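Local coordinates for conserved hypothetical protein (PDB 2GPI) that is of unknown function, belongs to the DUF1488 family, and may take part in transcriptional regulation of the shikimate pathway, at residues T24-Q28 and G29-D33; L58-Q61 and F62-D65. All blocks are in the same frame, centred on the assembly; numbering follows the deposited sequence.

Contact 1 of 2, residues T24-Q28 and G29-D33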
loop_
_atom_site.group_PDB
_atom_site.type_symbol
_atom_site.label_atom_id
_atom_site.label_comp_id
_atom_site.label_asym_id
_atom_site.label_seq_id
_atom_site.Cartn_x
_atom_site.Cartn_y
_atom_site.Cartn_z
ATOM N N THR A 24 -2.696 -2.792 5.148
ATOM C CA THR A 24 -2.633 -2.314 6.513
ATOM C C THR A 24 -1.220 -2.391 7.109
ATOM O O THR A 24 -0.465 -3.330 6.870
ATOM C CB THR A 24 -3.578 -3.137 7.405
ATOM O OG1 THR A 24 -3.311 -4.537 7.196
ATOM C CG2 THR A 24 -5.030 -2.843 7.068
ATOM N N ALA A 25 -0.859 -1.347 7.835
ATOM C CA ALA A 25 0.339 -1.334 8.658
ATOM C C ALA A 25 -0.127 -1.083 10.070
ATOM O O ALA A 25 -1.251 -0.670 10.309
ATOM C CB ALA A 25 1.291 -0.231 8.234
ATOM N N GLN A 26 0.730 -1.363 11.034
ATOM C CA GLN A 26 0.388 -1.135 12.410
ATOM C C GLN A 26 1.649 -0.759 13.143
ATOM O O GLN A 26 2.713 -1.342 12.913
ATOM C CB GLN A 26 -0.177 -2.441 12.948
ATOM C CG GLN A 26 -0.821 -2.352 14.225
ATOM C CD GLN A 26 -1.522 -3.666 14.515
ATOM O OE1 GLN A 26 -2.429 -4.083 13.777
ATOM N NE2 GLN A 26 -1.092 -4.329 15.576
ATOM N N GLN A 27 1.533 0.173 14.080
ATOM C CA GLN A 27 2.682 0.484 14.898
ATOM C C GLN A 27 2.201 0.622 16.349
ATOM O O GLN A 27 1.274 1.386 16.639
ATOM C CB GLN A 27 3.408 1.716 14.327
ATOM C CG GLN A 27 4.936 1.777 14.696
ATOM C CD GLN A 27 5.210 2.575 15.967
ATOM O OE1 GLN A 27 4.314 3.200 16.516
ATOM N NE2 GLN A 27 6.462 2.585 16.399
ATOM N N GLN A 28 2.785 -0.176 17.241
ATOM C CA GLN A 28 2.455 -0.114 18.664
ATOM C C GLN A 28 0.939 -0.049 18.843
ATOM O O GLN A 28 0.419 0.853 19.526
ATOM C CB GLN A 28 3.180 1.064 19.316
ATOM C CG GLN A 28 4.699 0.847 19.405
ATOM C CD GLN A 28 5.463 2.080 19.901
ATOM O OE1 GLN A 28 5.223 3.204 19.448
ATOM N NE2 GLN A 28 6.391 1.866 20.824
ATOM N N GLY A 29 0.238 -0.964 18.171
ATOM C CA GLY A 29 -1.201 -1.091 18.332
ATOM C C GLY A 29 -2.109 -0.202 17.489
ATOM O O GLY A 29 -3.325 -0.379 17.489
HETATM N N MSE A 30 -1.530 0.754 16.790
HETATM C CA MSE A 30 -2.316 1.650 15.968
HETATM C C MSE A 30 -2.203 1.309 14.515
HETATM O O MSE A 30 -1.089 1.239 13.962
HETATM C CB MSE A 30 -1.872 3.069 16.137
HETATM C CG MSE A 30 -2.653 4.000 15.256
HETATM SE SE MSE A 30 -2.174 5.779 15.760
HETATM C CE MSE A 30 -2.681 5.454 17.677
ATOM N N VAL A 31 -3.355 1.109 13.905
ATOM C CA VAL A 31 -3.466 0.764 12.502
ATOM C C VAL A 31 -3.272 2.029 11.642
ATOM O O VAL A 31 -3.767 3.138 11.951
ATOM C CB VAL A 31 -4.813 0.109 12.183
ATOM C CG1 VAL A 31 -4.972 -0.126 10.662
ATOM C CG2 VAL A 31 -4.931 -1.211 13.036
ATOM N N ILE A 32 -2.504 1.827 10.585
ATOM C CA ILE A 32 -2.282 2.812 9.551
ATOM C C ILE A 32 -2.782 2.233 8.222
ATOM O O ILE A 32 -2.237 1.236 7.727
ATOM C CB ILE A 32 -0.804 3.245 9.458
ATOM C CG1 ILE A 32 -0.342 3.891 10.772
ATOM C CG2 ILE A 32 -0.631 4.199 8.278
ATOM C CD1 ILE A 32 1.212 3.953 10.909
ATOM N N ASP A 33 -3.859 2.818 7.715
ATOM C CA ASP A 33 -4.406 2.409 6.446
ATOM C C ASP A 33 -3.559 2.932 5.284
ATOM O O ASP A 33 -3.305 4.144 5.108
ATOM C CB ASP A 33 -5.889 2.731 6.342
ATOM C CG ASP A 33 -6.697 1.937 7.380
ATOM O OD1 ASP A 33 -6.650 0.687 7.366
ATOM O OD2 ASP A 33 -7.276 2.575 8.277
HETATM O O HOH W 1 1.739 -3.260 16.564
#
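A chi1 of -168° turns Q26 CG away from the backbone N, and the extended chain carries the amide across to V31, whose CG1 is likewise anti to N (174°); CG2 of V31, beside its own N, then meets Q26 OE1 at 3.9 Å. The two belong to a beta hairpin with a two-residue loop, in which antiparallel strands 20-27 and 30-37 are joined by a type I' turn from Q27 to M30. Q28 and G29 fill the turn's corners, both with positive phi. At the backbone angles of G29 a CB would collide with Q28 O, which suits the position to a residue without a side chain.

Within this stretch two hydrogen-bonded pairs join the strands. Q27 and M30 close the turn by bonding N to O in both directions, and A25 and I32 repeat the pattern further on. The bond from I32 N to A25 O is 2.8 Å long and almost perfectly straight at 179°, and its return partner, from A25 N to I32 O, measures 2.9 Å. A25 and I32 share a face of the sheet and pack CB to CB at 4.2 Å, and I74 of helix 63-75 touches both. The other face carries T24 and D33, side by side and pointing the same way; their polar ends turn to further partners, T24 OG1 to T9 and D33 OD1 to H22. Near the turn one water bridges the two segments, accepting from Q26 NE2 and from G29 N, each at 3.2 Å.

Contact 2 of 2, residues L58-Q61 and F62-D65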
loop_
_atom_site.group_PDB
_atom_site.type_symbol
_atom_site.label_atom_id
_atom_site.label_comp_id
_atom_site.label_asym_id
_atom_site.label_seq_id
_atom_site.Cartn_x
_atom_site.Cartn_y
_atom_site.Cartn_z
ATOM N N LEU A 58 -1.253 -8.918 -8.333
ATOM C CA LEU A 58 -0.230 -7.920 -8.664
ATOM C C LEU A 58 0.360 -7.277 -7.401
ATOM O O LEU A 58 1.593 -7.101 -7.306
ATOM C CB LEU A 58 -0.766 -6.885 -9.658
ATOM C CG LEU A 58 -1.070 -7.416 -11.085
ATOM C CD1 LEU A 58 -1.746 -6.318 -11.899
ATOM C CD2 LEU A 58 0.192 -7.984 -11.770
ATOM N N PHE A 59 -0.486 -6.929 -6.436
ATOM C CA PHE A 59 0.016 -6.480 -5.140
ATOM C C PHE A 59 1.014 -7.501 -4.553
ATOM O O PHE A 59 2.146 -7.151 -4.115
ATOM C CB PHE A 59 -1.114 -6.177 -4.148
ATOM C CG PHE A 59 -0.603 -5.768 -2.805
ATOM C CD1 PHE A 59 -0.237 -6.730 -1.869
ATOM C CD2 PHE A 59 -0.378 -4.409 -2.496
ATOM C CE1 PHE A 59 0.307 -6.378 -0.622
ATOM C CE2 PHE A 59 0.174 -4.083 -1.224
ATOM C CZ PHE A 59 0.491 -5.042 -0.318
ATOM N N GLU A 60 0.585 -8.767 -4.539
ATOM C CA GLU A 60 1.458 -9.826 -3.982
ATOM C C GLU A 60 2.777 -9.932 -4.736
ATOM O O GLU A 60 3.859 -10.094 -4.103
ATOM C CB GLU A 60 0.695 -11.138 -3.964
ATOM C CG GLU A 60 -0.358 -11.165 -2.941
ATOM C CD GLU A 60 0.177 -11.150 -1.500
ATOM O OE1 GLU A 60 1.403 -11.283 -1.263
ATOM O OE2 GLU A 60 -0.648 -11.020 -0.609
ATOM N N GLN A 61 2.727 -9.811 -6.057
ATOM C CA GLN A 61 3.946 -9.858 -6.893
ATOM C C GLN A 61 4.957 -8.783 -6.492
ATOM O O GLN A 61 6.157 -9.019 -6.523
ATOM C CB GLN A 61 3.591 -9.748 -8.367
ATOM C CG GLN A 61 4.767 -9.815 -9.295
ATOM C CD GLN A 61 4.318 -9.931 -10.748
ATOM O OE1 GLN A 61 3.139 -10.261 -11.028
ATOM N NE2 GLN A 61 5.251 -9.673 -11.680
ATOM N N PHE A 62 4.468 -7.609 -6.106
ATOM C CA PHE A 62 5.295 -6.487 -5.783
ATOM C C PHE A 62 5.174 -6.108 -4.281
ATOM O O PHE A 62 5.525 -4.971 -3.887
ATOM C CB PHE A 62 4.933 -5.296 -6.671
ATOM C CG PHE A 62 5.230 -5.535 -8.127
ATOM C CD1 PHE A 62 6.477 -5.256 -8.616
ATOM C CD2 PHE A 62 4.254 -5.988 -8.999
ATOM C CE1 PHE A 62 6.802 -5.462 -9.937
ATOM C CE2 PHE A 62 4.590 -6.243 -10.325
ATOM C CZ PHE A 62 5.867 -5.954 -10.782
ATOM N N ARG A 63 4.712 -7.039 -3.459
ATOM C CA ARG A 63 4.373 -6.724 -2.067
ATOM C C ARG A 63 5.516 -6.012 -1.344
ATOM O O ARG A 63 5.317 -4.994 -0.660
ATOM C CB ARG A 63 4.037 -8.010 -1.260
ATOM C CG ARG A 63 3.955 -7.811 0.226
ATOM C CD ARG A 63 3.681 -9.075 0.937
ATOM N NE ARG A 63 3.944 -8.900 2.372
ATOM C CZ ARG A 63 3.943 -9.893 3.262
ATOM N NH1 ARG A 63 3.670 -11.114 2.866
ATOM N NH2 ARG A 63 4.174 -9.628 4.547
ATOM N N PHE A 64 6.711 -6.582 -1.420
ATOM C CA PHE A 64 7.819 -6.039 -0.622
ATOM C C PHE A 64 8.321 -4.684 -1.145
ATOM O O PHE A 64 8.704 -3.830 -0.362
ATOM C CB PHE A 64 8.932 -7.076 -0.417
ATOM C CG PHE A 64 8.464 -8.201 0.458
ATOM C CD1 PHE A 64 8.604 -8.086 1.838
ATOM C CD2 PHE A 64 7.784 -9.284 -0.068
ATOM C CE1 PHE A 64 8.098 -9.056 2.696
ATOM C CE2 PHE A 64 7.259 -10.287 0.794
ATOM C CZ PHE A 64 7.420 -10.158 2.170
ATOM N N ASP A 65 8.243 -4.463 -2.446
ATOM C CA ASP A 65 8.531 -3.129 -2.970
ATOM C C ASP A 65 7.503 -2.108 -2.512
ATOM O O ASP A 65 7.819 -0.956 -2.203
ATOM C CB ASP A 65 8.519 -3.196 -4.498
ATOM C CG ASP A 65 9.719 -3.962 -5.088
ATOM O OD1 ASP A 65 10.714 -4.237 -4.367
ATOM O OD2 ASP A 65 9.636 -4.244 -6.300
HETATM O O HOH W 2 3.109 -12.342 0.333
#
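Q61 and F62 lie side by side and point the same way, the planes of the glutamine amide and the phenylalanine ring only 13° apart. CG of Q61 makes an off-centre CH-pi contact, 4.2 Å from the F62 ring centroid. At the ring's edge, near its plane, L58 O approaches CD2 of F62 at 3.3 Å; the same oxygen accepts a hydrogen bond from F62 N, while F59 O receives a weak one. L44 and A45 of helix 38-45 also touch the F62 side chain. Replacing F62 by an alanine would probably open a gap against L44 and A45 and leave the Q61 chain without the ring it lies along.

R63 crosses F59 obliquely, its CG 4.0 Å from CE1 of that ring. It runs alongside E60, but carboxylate and guanidinium are turned nearly perpendicular, at 88°, and one water joins them, donating to E60 OE1 at 2.6 Å and accepting from R63 NH1 at 2.9 Å. R63 NE instead forms salt bridges with E67 and E10, and CZ of F64 sits over the guanidinium face. The arrangement is that of a helix-helix junction with a single-residue break: F62 leaves helix 52-61 and is the N-cap residue of helix 63-75.

Both contacts are local reversals or breaks in the chain, but they solve different problems. Contact 1 is a surface feature at the end of a hairpin, held mostly by paired backbone bonds between strands; contact 2 is partly buried and joins two successive helices, with weaker backbone bonds supplemented by aromatic packing and a water-linked pair of opposite charges. They share no segment and do not touch: the centres of contact 1 and contact 2 lie about 19 Å apart, and the nearest atoms of contacts 1 and 2 about 7 Å. Helix 63-75 nevertheless relates them, since it starts at contact 2 and further along packs through I74 on the A25 and I32 side of contact 1.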